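Local coordinates for anti-sigma-factor antagonist (STAS) domain protein (PDB 3ZXN), which is an RsbS-type STAS-domain protein that probably acts as a scaffold component of the bacterial stressosome, a signalling complex that probably controls secondary messenger signalling, at residues A[86-91]-A[96-101]. The protein carries 1 engineered substitution. Numbering follows the deposited sequence.
Sequences AVAITL and LDLRGM
Leu96 N donates to Leu91 O over 3.0 Å, a backbone hydrogen bond that spans five residues where a helical one spans four. The N-H...O angle is 159°, but the donor is tilted 32° from the carbonyl plane. Leu91 CD2 and Leu96 CD2 approach to 4.2 Å.

This 6→1 bond closes the C-terminal end of helix 85-93 and is consistent with a Schellman motif. It lies in the helix-to-strand connection of the STAS fold, which leads from that helix into edge strand 102-104.

One methyl of Leu98 reaches back from the loop onto the side of the helix. Its CD1 rests 3.7 Å from Ala88 O, and this oxygen accepts a hydrogen bond from Thr92 OG1. The same methyl is 3.9 Å from Ala88 CB and 4.1 Å from Leu91 CB. It rests against both residues, which are about one helical turn apart. Leu98 CG stands anti to its carbonyl carbon (chi1 -74°), and the extended second torsion carries CD1 to the helix.

Leu96 and Leu98 both pack on Leu80 of the neighbouring parallel strand. Leu96 also meets Ile65 of helix 58-74, while Leu91 touches Thr61 of that helix. A type I turn from Leu98 to Met101 then directs the chain into the strand.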
loop_
_atom_site.group_PDB
_atom_site.type_symbol
_atom_site.label_atom_id
_atom_site.label_comp_id
_atom_site.label_asym_id
_atom_site.label_seq_id
_atom_site.Cartn_x
_atom_site.Cartn_y
_atom_site.Cartn_z
ATOM N N ALA A 86 -7.940 12.302 -9.371
ATOM C CA ALA A 86 -7.489 11.912 -10.707
ATOM C C ALA A 86 -6.836 10.529 -10.678
ATOM O O ALA A 86 -6.981 9.731 -11.608
ATOM C CB ALA A 86 -6.529 12.949 -11.267
ATOM N N VAL A 87 -6.118 10.248 -9.600
ATOM C CA VAL A 87 -5.434 8.966 -9.457
ATOM C C VAL A 87 -6.417 7.846 -9.120
ATOM O O VAL A 87 -6.221 6.708 -9.528
ATOM C CB VAL A 87 -4.332 9.053 -8.395
ATOM C CG1 VAL A 87 -3.788 7.673 -8.067
ATOM C CG2 VAL A 87 -3.228 9.975 -8.878
ATOM N N ALA A 88 -7.477 8.165 -8.384
ATOM C CA ALA A 88 -8.502 7.168 -8.094
ATOM C C ALA A 88 -9.137 6.697 -9.394
ATOM O O ALA A 88 -9.433 5.515 -9.560
ATOM C CB ALA A 88 -9.563 7.738 -7.159
ATOM N N ILE A 89 -9.341 7.633 -10.315
ATOM C CA ILE A 89 -9.900 7.311 -11.625
ATOM C C ILE A 89 -9.001 6.335 -12.381
ATOM O O ILE A 89 -9.454 5.311 -12.885
ATOM C CB ILE A 89 -10.091 8.584 -12.490
ATOM C CG1 ILE A 89 -11.094 9.537 -11.838
ATOM C CG2 ILE A 89 -10.550 8.217 -13.882
ATOM C CD1 ILE A 89 -12.422 8.900 -11.539
ATOM N N THR A 90 -7.723 6.672 -12.458
ATOM C CA THR A 90 -6.754 5.865 -13.188
ATOM C C THR A 90 -6.606 4.470 -12.599
ATOM O O THR A 90 -6.681 3.480 -13.322
ATOM C CB THR A 90 -5.384 6.538 -13.185
ATOM O OG1 THR A 90 -5.508 7.856 -13.736
ATOM C CG2 THR A 90 -4.391 5.722 -14.010
ATOM N N LEU A 91 -6.392 4.390 -11.285
ATOM C CA LEU A 91 -6.266 3.090 -10.615
ATOM C C LEU A 91 -7.444 2.151 -10.902
ATOM O O LEU A 91 -7.265 0.958 -11.186
ATOM C CB LEU A 91 -6.129 3.284 -9.097
ATOM C CG LEU A 91 -4.822 3.939 -8.635
ATOM C CD1 LEU A 91 -4.867 4.323 -7.141
ATOM C CD2 LEU A 91 -3.641 3.017 -8.933
ATOM N N LEU A 96 -7.758 -1.874 -10.278
ATOM C CA LEU A 96 -7.695 -1.916 -8.810
ATOM C C LEU A 96 -9.066 -1.560 -8.224
ATOM O O LEU A 96 -9.584 -0.473 -8.473
ATOM C CB LEU A 96 -6.606 -0.967 -8.279
ATOM C CG LEU A 96 -6.275 -1.021 -6.773
ATOM C CD1 LEU A 96 -5.694 -2.371 -6.399
ATOM C CD2 LEU A 96 -5.307 0.083 -6.373
ATOM N N ASP A 97 -9.657 -2.467 -7.452
ATOM C CA ASP A 97 -10.984 -2.216 -6.898
ATOM C C ASP A 97 -10.906 -1.306 -5.666
ATOM O O ASP A 97 -10.785 -1.781 -4.536
ATOM C CB ASP A 97 -11.687 -3.520 -6.534
ATOM C CG ASP A 97 -13.037 -3.286 -5.891
ATOM O OD1 ASP A 97 -13.657 -2.231 -6.162
ATOM O OD2 ASP A 97 -13.470 -4.150 -5.104
ATOM N N LEU A 98 -10.974 -0.001 -5.887
ATOM C CA LEU A 98 -10.860 0.953 -4.772
ATOM C C LEU A 98 -12.048 0.913 -3.813
ATOM O O LEU A 98 -11.872 1.056 -2.606
ATOM C CB LEU A 98 -10.618 2.368 -5.293
ATOM C CG LEU A 98 -9.189 2.559 -5.802
ATOM C CD1 LEU A 98 -8.952 4.005 -6.268
ATOM C CD2 LEU A 98 -8.182 2.142 -4.716
ATOM N N ARG A 99 -13.251 0.697 -4.349
ATOM C CA ARG A 99 -14.452 0.696 -3.516
ATOM C C ARG A 99 -14.442 -0.394 -2.475
ATOM O O ARG A 99 -14.868 -0.183 -1.328
ATOM C CB ARG A 99 -15.715 0.536 -4.345
ATOM C CG ARG A 99 -16.992 0.785 -3.546
ATOM C CD ARG A 99 -18.219 0.612 -4.437
ATOM N NE ARG A 99 -19.459 0.813 -3.699
ATOM C CZ ARG A 99 -20.668 0.664 -4.228
ATOM N NH1 ARG A 99 -20.804 0.300 -5.502
ATOM N NH2 ARG A 99 -21.744 0.869 -3.483
ATOM N N GLY A 100 -13.968 -1.561 -2.886
ATOM C CA GLY A 100 -13.994 -2.729 -2.031
ATOM C C GLY A 100 -12.775 -2.882 -1.142
ATOM O O GLY A 100 -12.660 -3.878 -0.434
ATOM N N MET A 101 -11.859 -1.917 -1.168
ATOM C CA MET A 101 -10.688 -2.020 -0.303
ATOM C C MET A 101 -10.614 -0.855 0.681
ATOM O O MET A 101 -11.273 0.166 0.488
ATOM C CB MET A 101 -9.403 -2.133 -1.118
ATOM C CG MET A 101 -8.945 -0.857 -1.760
ATOM S SD MET A 101 -7.405 -1.098 -2.689
ATOM C CE MET A 101 -6.216 -1.328 -1.387
#